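Local coordinates for protein macrophage receptor MARCO (Mus musculus, PDB 2OYA) that probably serves as a macrophage scavenger receptor, its cysteine-rich domain recognising ligands with the help of a basic and an acidic cluster, at residues Gly62-Asp67 with Cys91-Asp96; Asn36-Val41 with Val69-Thr74; Cys43-Tyr48 with Glu75-Asp80. One frame throughout, in Å; residues are numbered along the deposited sequence.

Interaction 1: residues Gly62-Asp67 with Cys91-Asp96. With SO4 (sulfate ion), chain D.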
loop_
_atom_site.group_PDB
_atom_site.type_symbol
_atom_site.label_atom_id
_atom_site.label_comp_id
_atom_site.label_asym_id
_atom_site.label_seq_id
_atom_site.Cartn_x
_atom_site.Cartn_y
_atom_site.Cartn_z
ATOM N N GLY A 62 -0.581 -10.338 -11.563
ATOM C CA GLY A 62 0.749 -9.917 -11.985
ATOM C C GLY A 62 1.770 -9.974 -10.866
ATOM O O GLY A 62 1.734 -10.833 -9.984
ATOM N N ASN A 63 2.700 -9.041 -10.911
ATOM C CA ASN A 63 3.775 -9.043 -9.953
ATOM C C ASN A 63 3.341 -8.771 -8.514
ATOM O O ASN A 63 2.480 -7.936 -8.262
ATOM C CB ASN A 63 4.827 -8.030 -10.367
ATOM C CG ASN A 63 5.606 -8.478 -11.556
ATOM O OD1 ASN A 63 6.464 -9.365 -11.457
ATOM N ND2 ASN A 63 5.311 -7.876 -12.713
ATOM N N ILE A 64 3.938 -9.503 -7.578
ATOM C CA ILE A 64 3.873 -9.106 -6.175
ATOM C C ILE A 64 5.198 -8.381 -5.933
ATOM O O ILE A 64 6.257 -8.998 -5.908
ATOM C CB ILE A 64 3.662 -10.316 -5.231
ATOM C CG1 ILE A 64 2.333 -11.030 -5.573
ATOM C CG2 ILE A 64 3.668 -9.865 -3.748
ATOM C CD1 ILE A 64 2.191 -12.424 -4.957
ATOM N N TRP A 65 5.154 -7.060 -5.821
ATOM C CA TRP A 65 6.415 -6.310 -5.733
ATOM C C TRP A 65 7.070 -6.247 -4.356
ATOM O O TRP A 65 8.295 -6.150 -4.265
ATOM C CB TRP A 65 6.243 -4.884 -6.235
ATOM C CG TRP A 65 6.121 -4.719 -7.733
ATOM C CD1 TRP A 65 5.238 -3.930 -8.384
ATOM C CD2 TRP A 65 6.940 -5.336 -8.748
ATOM N NE1 TRP A 65 5.440 -4.008 -9.747
ATOM C CE2 TRP A 65 6.483 -4.857 -9.995
ATOM C CE3 TRP A 65 8.016 -6.236 -8.715
ATOM C CZ2 TRP A 65 7.042 -5.269 -11.210
ATOM C CZ3 TRP A 65 8.587 -6.638 -9.934
ATOM C CH2 TRP A 65 8.095 -6.148 -11.158
ATOM N N LEU A 66 6.259 -6.220 -3.305
ATOM C CA LEU A 66 6.763 -6.029 -1.934
ATOM C C LEU A 66 6.332 -7.140 -0.980
ATOM O O LEU A 66 5.248 -7.707 -1.120
ATOM C CB LEU A 66 6.306 -4.680 -1.378
ATOM C CG LEU A 66 6.856 -3.421 -2.052
ATOM C CD1 LEU A 66 6.196 -2.187 -1.437
ATOM C CD2 LEU A 66 8.390 -3.366 -1.945
ATOM N N ASP A 67 7.206 -7.447 -0.025
ATOM C CA ASP A 67 6.945 -8.453 1.003
ATOM C C ASP A 67 7.766 -8.052 2.233
ATOM O O ASP A 67 8.797 -7.364 2.112
ATOM C CB ASP A 67 7.357 -9.848 0.494
ATOM C CG ASP A 67 6.901 -10.979 1.400
ATOM O OD1 ASP A 67 6.049 -10.749 2.269
ATOM O OD2 ASP A 67 7.369 -12.132 1.196
ATOM N N CYS A 91 4.827 -15.544 -1.793
ATOM C CA CYS A 91 3.404 -15.268 -1.603
ATOM C C CYS A 91 2.574 -15.552 -2.846
ATOM O O CYS A 91 3.109 -15.717 -3.960
ATOM C CB CYS A 91 3.193 -13.797 -1.226
ATOM S SG CYS A 91 4.031 -13.369 0.317
ATOM N N VAL A 92 1.259 -15.573 -2.638
ATOM C CA VAL A 92 0.289 -15.621 -3.739
ATOM C C VAL A 92 -0.662 -14.435 -3.570
ATOM O O VAL A 92 -0.662 -13.791 -2.497
ATOM C CB VAL A 92 -0.476 -16.963 -3.772
ATOM C CG1 VAL A 92 0.474 -18.113 -4.033
ATOM C CG2 VAL A 92 -1.231 -17.201 -2.469
ATOM N N HIS A 93 -1.476 -14.152 -4.591
ATOM C CA HIS A 93 -2.323 -12.959 -4.546
ATOM C C HIS A 93 -3.466 -13.031 -3.541
ATOM O O HIS A 93 -3.993 -11.998 -3.162
ATOM C CB HIS A 93 -2.843 -12.555 -5.929
ATOM C CG HIS A 93 -1.789 -11.938 -6.798
ATOM N ND1 HIS A 93 -1.366 -10.632 -6.643
ATOM C CD2 HIS A 93 -1.059 -12.455 -7.814
ATOM C CE1 HIS A 93 -0.430 -10.368 -7.539
ATOM N NE2 HIS A 93 -0.222 -11.458 -8.262
ATOM N N ASN A 94 -3.812 -14.222 -3.058
ATOM C CA ASN A 94 -4.747 -14.313 -1.916
ATOM C C ASN A 94 -4.232 -13.577 -0.658
ATOM O O ASN A 94 -5.017 -13.224 0.229
ATOM C CB ASN A 94 -5.060 -15.782 -1.579
ATOM C CG ASN A 94 -6.236 -16.342 -2.386
ATOM O OD1 ASN A 94 -7.070 -15.592 -2.905
ATOM N ND2 ASN A 94 -6.287 -17.661 -2.517
ATOM N N GLU A 95 -2.918 -13.362 -0.587
ATOM C CA GLU A 95 -2.273 -12.721 0.557
ATOM C C GLU A 95 -2.048 -11.228 0.312
ATOM O O GLU A 95 -1.369 -10.573 1.121
ATOM C CB GLU A 95 -0.918 -13.386 0.851
ATOM C CG GLU A 95 -1.018 -14.904 1.068
ATOM C CD GLU A 95 0.320 -15.560 1.243
ATOM O OE1 GLU A 95 0.953 -15.886 0.221
ATOM O OE2 GLU A 95 0.749 -15.759 2.406
ATOM N N ASP A 96 -2.583 -10.694 -0.795
ATOM C CA ASP A 96 -2.370 -9.270 -1.122
ATOM C C ASP A 96 -2.910 -8.390 -0.017
ATOM O O ASP A 96 -4.056 -8.541 0.412
ATOM C CB ASP A 96 -3.014 -8.838 -2.445
ATOM C CG ASP A 96 -2.297 -9.382 -3.685
ATOM O OD1 ASP A 96 -1.116 -9.777 -3.607
ATOM O OD2 ASP A 96 -2.939 -9.382 -4.753
HETATM S S SO4 D . -2.576 -16.053 -7.729
HETATM O O1 SO4 D . -2.585 -15.403 -9.044
HETATM O O2 SO4 D . -3.797 -15.671 -7.024
HETATM O O3 SO4 D . -2.606 -17.505 -7.915
HETATM O O4 SO4 D . -1.379 -15.753 -6.943
#
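His-93 meets Gly-62 and Ile-64 by its ring edge and one ring face. The hydrogen bonds come first: NE2 of His-93 donates to the backbone O of Gly-62 at 2.7 Å; that oxygen lies in the imidazole plane, whereas NE2 stands 40° out of the carbonyl plane. The other ring nitrogen, ND1, gives its hydrogen to OD2 of Asp-96 at 2.8 Å, which accepts it on its syn lone pair. Bonded through both nitrogens, the ring is fixed in rotation, and donation from both is consistent with a protonated imidazolium beside Asp-96. OD1 of Asp-96 is itself hydrogen-bonded to Thr-28 on strand 25-29.

Apolar contact follows. CG1 of Ile-64 lies over one ring face in a CH-pi contact, 3.8 Å from the His-93 ring centroid and offset toward the rim. It gets there because CG1 sits anti to the carbonyl carbon (chi1 -60°), and CD1 then runs on to 3.6 Å from the backbone O of Cys-91. Farther along, the carboxylate of Asp-67 faces SG of Cys-91, which is bonded to Cys-30.

The sulfate, probably from the crystallisation liquor, accepts a nearly straight bond at O4 from the backbone N of His-93 (2.8 Å, 173°). Strand 64-66 and the 3-10 turn 93-95 thus meet beside the Cys-30–Cys-91 disulfide of the scavenger receptor cysteine-rich domain.

Interaction 2: residues Asn36-Val41 with Val69-Thr74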
loop_
_atom_site.group_PDB
_atom_site.type_symbol
_atom_site.label_atom_id
_atom_site.label_comp_id
_atom_site.label_asym_id
_atom_site.label_seq_id
_atom_site.Cartn_x
_atom_site.Cartn_y
_atom_site.Cartn_z
ATOM N N ASN A 36 -0.206 -1.510 10.712
ATOM C CA ASN A 36 -0.754 -0.145 10.657
ATOM C C ASN A 36 0.290 0.914 10.301
ATOM O O ASN A 36 -0.041 1.921 9.663
ATOM C CB ASN A 36 -1.469 0.199 11.966
ATOM C CG ASN A 36 -2.815 -0.533 12.111
ATOM O OD1 ASN A 36 -3.415 -0.970 11.121
ATOM N ND2 ASN A 36 -3.280 -0.685 13.354
ATOM N N ASN A 37 1.533 0.686 10.709
ATOM C CA ASN A 37 2.630 1.618 10.401
ATOM C C ASN A 37 2.883 1.634 8.905
ATOM O O ASN A 37 2.998 2.701 8.299
ATOM C CB ASN A 37 3.916 1.254 11.159
ATOM C CG ASN A 37 3.834 1.583 12.639
ATOM O OD1 ASN A 37 3.086 2.469 13.058
ATOM N ND2 ASN A 37 4.600 0.858 13.440
ATOM N N ASP A 38 2.917 0.441 8.306
ATOM C CA ASP A 38 3.067 0.328 6.845
ATOM C C ASP A 38 1.891 0.968 6.109
ATOM O O ASP A 38 2.078 1.712 5.132
ATOM C CB ASP A 38 3.126 -1.148 6.472
ATOM C CG ASP A 38 4.266 -1.865 7.140
ATOM O OD1 ASP A 38 5.325 -1.233 7.319
ATOM O OD2 ASP A 38 4.100 -3.051 7.482
ATOM N N ALA A 39 0.677 0.658 6.583
ATOM C CA ALA A 39 -0.561 1.193 6.011
ATOM C C ALA A 39 -0.576 2.733 6.063
ATOM O O ALA A 39 -0.999 3.395 5.108
ATOM C CB ALA A 39 -1.774 0.635 6.758
ATOM N N THR A 40 -0.135 3.288 7.194
ATOM C CA THR A 40 -0.072 4.742 7.369
ATOM C C THR A 40 0.922 5.352 6.378
ATOM O O THR A 40 0.639 6.390 5.786
ATOM C CB THR A 40 0.250 5.115 8.835
ATOM O OG1 THR A 40 -0.838 4.673 9.663
ATOM C CG2 THR A 40 0.427 6.627 9.031
ATOM N N VAL A 41 2.083 4.720 6.196
ATOM C CA VAL A 41 3.033 5.240 5.202
ATOM C C VAL A 41 2.437 5.210 3.797
ATOM O O VAL A 41 2.492 6.213 3.070
ATOM C CB VAL A 41 4.407 4.535 5.249
ATOM C CG1 VAL A 41 5.299 5.047 4.121
ATOM C CG2 VAL A 41 5.050 4.782 6.592
ATOM N N VAL A 69 7.265 -5.802 4.470
ATOM C CA VAL A 69 7.412 -4.366 4.674
ATOM C C VAL A 69 7.431 -4.073 6.180
ATOM O O VAL A 69 6.544 -4.520 6.918
ATOM C CB VAL A 69 6.289 -3.573 3.976
ATOM C CG1 VAL A 69 6.503 -2.060 4.136
ATOM C CG2 VAL A 69 6.211 -3.953 2.481
ATOM N N ASN A 70 8.450 -3.333 6.616
ATOM C CA ASN A 70 8.615 -2.989 8.025
ATOM C C ASN A 70 8.923 -1.508 8.223
ATOM O O ASN A 70 10.023 -1.141 8.627
ATOM C CB ASN A 70 9.699 -3.865 8.654
ATOM C CG ASN A 70 9.177 -5.222 9.061
ATOM O OD1 ASN A 70 8.541 -5.366 10.107
ATOM N ND2 ASN A 70 9.449 -6.233 8.243
ATOM N N CYS A 71 7.935 -0.665 7.931
ATOM C CA CYS A 71 8.071 0.787 8.101
ATOM C C CYS A 71 8.076 1.124 9.583
ATOM O O CYS A 71 7.430 0.435 10.382
ATOM C CB CYS A 71 6.895 1.531 7.464
ATOM S SG CYS A 71 6.708 1.278 5.671
ATOM N N ARG A 72 8.776 2.203 9.917
ATOM C CA ARG A 72 8.720 2.793 11.255
ATOM C C ARG A 72 7.365 3.466 11.460
ATOM O O ARG A 72 6.862 3.522 12.578
ATOM C CB ARG A 72 9.839 3.820 11.445
ATOM C CG ARG A 72 11.254 3.234 11.424
ATOM C CD ARG A 72 12.313 4.348 11.403
ATOM N NE ARG A 72 12.458 5.036 10.111
ATOM C CZ ARG A 72 13.088 4.537 9.045
ATOM N NH1 ARG A 72 13.623 3.317 9.079
ATOM N NH2 ARG A 72 13.177 5.253 7.927
ATOM N N GLY A 73 6.776 3.962 10.368
ATOM C CA GLY A 73 5.480 4.614 10.419
ATOM C C GLY A 73 5.578 6.090 10.114
ATOM O O GLY A 73 4.566 6.747 9.824
ATOM N N THR A 74 6.806 6.597 10.148
ATOM C CA THR A 74 7.081 8.018 9.984
ATOM C C THR A 74 7.644 8.367 8.596
ATOM O O THR A 74 7.860 9.549 8.292
ATOM C CB THR A 74 8.099 8.477 11.044
ATOM O OG1 THR A 74 9.278 7.678 10.926
ATOM C CG2 THR A 74 7.515 8.337 12.455
#
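Asp-38, Cys-71 and Val-41 bury the most surface where the first turns of a helix meet an irregular loop. OD1 of Asp-38 accepts the backbone N-H of Cys-71 at 2.7 Å, the donor approaching nearly along the C-O axis. The same oxygen lies 3.2 Å from CB of Cys-71, and CG1 of Val-69 passes alongside it. OD2, the other branch, stands 2.9 Å from the backbone O of Val-69; both atoms are acceptors, so this is proximity without a bond, and OD2 instead receives the N-H of Asp-35.

Cys-71 directs its side chain at the helix, CB resting 3.8 Å from CG2 of Val-41 while SG continues to Cys-81 in a disulfide. With CG2 beside its backbone N and CG1 anti to it (chi1 175°), Val-41 sets CG2 also against the carbonyl of Gly-73. That glycine brings its CA within 3.8 Å of CB of Asn-37, a close approach at positive phi.

The helix concerned is 36-45, touched on this side by the loop between strands 64-66 and 98-101; Asn-36 and Thr-40 turn to Ala-53 and Gly-51, at strand 51-54, and Leu-78 packs on both Val-41 and Cys-71.

Interaction 3: residues Cys43-Tyr48 with Glu75-Asp80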
loop_
_atom_site.group_PDB
_atom_site.type_symbol
_atom_site.label_atom_id
_atom_site.label_comp_id
_atom_site.label_asym_id
_atom_site.label_seq_id
_atom_site.Cartn_x
_atom_site.Cartn_y
_atom_site.Cartn_z
ATOM N N CYS A 43 -0.752 5.152 2.919
ATOM C CA CYS A 43 -1.851 6.119 2.835
ATOM C C CYS A 43 -1.369 7.585 2.796
ATOM O O CYS A 43 -1.943 8.404 2.086
ATOM C CB CYS A 43 -2.841 5.901 3.980
ATOM S SG CYS A 43 -3.714 4.312 3.871
ATOM N N ARG A 44 -0.307 7.887 3.536
ATOM C CA ARG A 44 0.339 9.205 3.529
ATOM C C ARG A 44 0.783 9.596 2.124
ATOM O O ARG A 44 0.649 10.773 1.716
ATOM C CB ARG A 44 1.524 9.187 4.492
ATOM C CG ARG A 44 2.420 10.424 4.511
ATOM C CD ARG A 44 3.494 10.242 5.586
ATOM N NE ARG A 44 2.931 10.123 6.934
ATOM C CZ ARG A 44 3.420 9.318 7.873
ATOM N NH1 ARG A 44 4.466 8.537 7.603
ATOM N NH2 ARG A 44 2.851 9.281 9.076
ATOM N N MET A 45 1.272 8.617 1.366
ATOM C CA MET A 45 1.682 8.870 -0.017
ATOM C C MET A 45 0.535 9.412 -0.871
ATOM O O MET A 45 0.757 10.221 -1.786
ATOM C CB MET A 45 2.265 7.612 -0.644
ATOM C CG MET A 45 3.559 7.159 0.012
ATOM S SD MET A 45 4.149 5.627 -0.716
ATOM C CE MET A 45 4.657 6.174 -2.359
ATOM N N LEU A 46 -0.689 8.983 -0.551
ATOM C CA LEU A 46 -1.888 9.440 -1.253
ATOM C C LEU A 46 -2.528 10.678 -0.613
ATOM O O LEU A 46 -3.585 11.152 -1.067
ATOM C CB LEU A 46 -2.895 8.284 -1.378
ATOM C CG LEU A 46 -2.484 7.097 -2.249
ATOM C CD1 LEU A 46 -3.483 5.954 -2.051
ATOM C CD2 LEU A 46 -2.420 7.503 -3.711
ATOM N N GLY A 47 -1.886 11.210 0.421
ATOM C CA GLY A 47 -2.338 12.429 1.083
ATOM C C GLY A 47 -3.259 12.232 2.289
ATOM O O GLY A 47 -3.749 13.210 2.855
ATOM N N TYR A 48 -3.471 10.984 2.702
ATOM C CA TYR A 48 -4.275 10.673 3.889
ATOM C C TYR A 48 -3.414 10.784 5.138
ATOM O O TYR A 48 -2.191 10.794 5.049
ATOM C CB TYR A 48 -4.897 9.263 3.775
ATOM C CG TYR A 48 -5.843 9.129 2.620
ATOM C CD1 TYR A 48 -5.418 8.620 1.399
ATOM C CD2 TYR A 48 -7.185 9.515 2.746
ATOM C CE1 TYR A 48 -6.302 8.514 0.319
ATOM C CE2 TYR A 48 -8.070 9.395 1.691
ATOM C CZ TYR A 48 -7.633 8.902 0.479
ATOM O OH TYR A 48 -8.540 8.814 -0.555
ATOM N N GLU A 75 7.879 7.350 7.766
ATOM C CA GLU A 75 8.410 7.552 6.408
ATOM C C GLU A 75 7.411 8.307 5.512
ATOM O O GLU A 75 6.192 8.187 5.694
ATOM C CB GLU A 75 8.811 6.208 5.760
ATOM C CG GLU A 75 9.909 5.414 6.474
ATOM C CD GLU A 75 9.386 4.504 7.601
ATOM O OE1 GLU A 75 8.246 4.680 8.068
ATOM O OE2 GLU A 75 10.119 3.599 8.040
ATOM N N ASN A 76 7.927 9.090 4.565
ATOM C CA ASN A 76 7.075 9.792 3.599
ATOM C C ASN A 76 6.724 8.908 2.416
ATOM O O ASN A 76 5.817 9.219 1.655
ATOM C CB ASN A 76 7.729 11.084 3.110
ATOM C CG ASN A 76 7.978 12.065 4.239
ATOM O OD1 ASN A 76 9.106 12.527 4.430
ATOM N ND2 ASN A 76 6.929 12.365 5.015
ATOM N N SER A 77 7.442 7.791 2.306
ATOM C CA SER A 77 7.322 6.888 1.187
ATOM C C SER A 77 7.642 5.453 1.603
ATOM O O SER A 77 8.516 5.220 2.452
ATOM C CB SER A 77 8.319 7.352 0.113
ATOM O OG SER A 77 8.481 6.399 -0.905
ATOM N N LEU A 78 6.954 4.485 0.990
ATOM C CA LEU A 78 7.320 3.059 1.172
ATOM C C LEU A 78 8.724 2.767 0.673
ATOM O O LEU A 78 9.358 1.787 1.092
ATOM C CB LEU A 78 6.354 2.130 0.432
ATOM C CG LEU A 78 4.968 1.887 1.029
ATOM C CD1 LEU A 78 4.194 0.888 0.162
ATOM C CD2 LEU A 78 5.059 1.378 2.455
ATOM N N TRP A 79 9.198 3.601 -0.248
ATOM C CA TRP A 79 10.546 3.437 -0.778
ATOM C C TRP A 79 11.574 3.631 0.355
ATOM O O TRP A 79 12.661 3.060 0.311
ATOM C CB TRP A 79 10.789 4.396 -1.958
ATOM C CG TRP A 79 10.376 3.849 -3.337
ATOM C CD1 TRP A 79 11.217 3.542 -4.376
ATOM C CD2 TRP A 79 9.035 3.609 -3.826
ATOM N NE1 TRP A 79 10.484 3.112 -5.476
ATOM C CE2 TRP A 79 9.150 3.134 -5.159
ATOM C CE3 TRP A 79 7.753 3.726 -3.256
ATOM C CZ2 TRP A 79 8.033 2.785 -5.944
ATOM C CZ3 TRP A 79 6.637 3.372 -4.037
ATOM C CH2 TRP A 79 6.795 2.913 -5.375
ATOM N N ASP A 80 11.210 4.411 1.377
ATOM C CA ASP A 80 12.087 4.636 2.544
ATOM C C ASP A 80 11.980 3.554 3.618
ATOM O O ASP A 80 12.770 3.537 4.569
ATOM C CB ASP A 80 11.808 5.995 3.180
ATOM C CG ASP A 80 12.247 7.139 2.311
ATOM O OD1 ASP A 80 13.401 7.131 1.827
ATOM O OD2 ASP A 80 11.430 8.042 2.098
#
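Two side chains from the C-terminal end of helix 36-45, Arg-44 and Met-45, reach across to the loop 75-80, making a mixed polar and apolar contact within the scavenger receptor cysteine-rich domain. The helix closes in a Schellman motif, with Gly-47 at positive phi as the first residue to leave helical geometry. On the other side of the contact, the loop makes an ST turn, in which OG of Ser-77 accepts the backbone N-H of Trp-79 at the start of the 3-10 segment 78-80.

Arg-44 supplies the strong polar link. Its CG lies anti to the backbone N (chi1 173°), and a bend at chi3 swings the guanidinium toward the loop, where NH1 donates to the backbone O of Glu-75 at 2.6 Å. The acceptor lies in the guanidinium plane, at its edge, while the donor is tilted 34° from the carbonyl plane. NH1 has a second acceptor in the O of Gly-73, so two loop carbonyls hold one nitrogen. The carboxylate of Glu-75 is occupied elsewhere, folding back onto the backbone N-H groups of Arg-72 and Gly-73. The amide of Asn-76 stands steeply to the guanidinium, with ND2 4.1 Å from CD of Arg-44.

Met-45 buries more surface here than any other residue of the two segments. Its CG lies 3.5 Å from the backbone O of Asn-76, and its sulfur passes CA of Ser-77 and CG of Leu-78. A turn at chi3 carries the terminal methyl to Trp-79: CE is 3.8 Å from CZ3, approaching the ring obliquely. The sulfur also takes part in a weak but nearly straight hydrogen bond, from the backbone N of Leu-78 to SD of Met-45 (3.5 Å, 169°).

The segments alternate along the chain, and the first segment of every contact precedes the second segment of any: 36-41, 43-48 and 62-67 come first, then 69-74, 75-80 and 91-96. Interactions 2 and 3 share helix 36-45, and their centres lie about 9 Å apart; they touch directly, CG1 of Val-41 packing 3.5 Å from the backbone C of Ser-77. Interaction 1 is centred about 18 Å from interaction 2 and 19 Å from interaction 3, and lies opposite the latter across the chain's centre, yet Leu-66 CD1 meets Leu-78 CD1 at 4.0 Å. The long, mostly irregular loop between strands 64-66 and 98-101 is thus fastened at successive points, alongside the disulfides of Cys-71 and Cys-91.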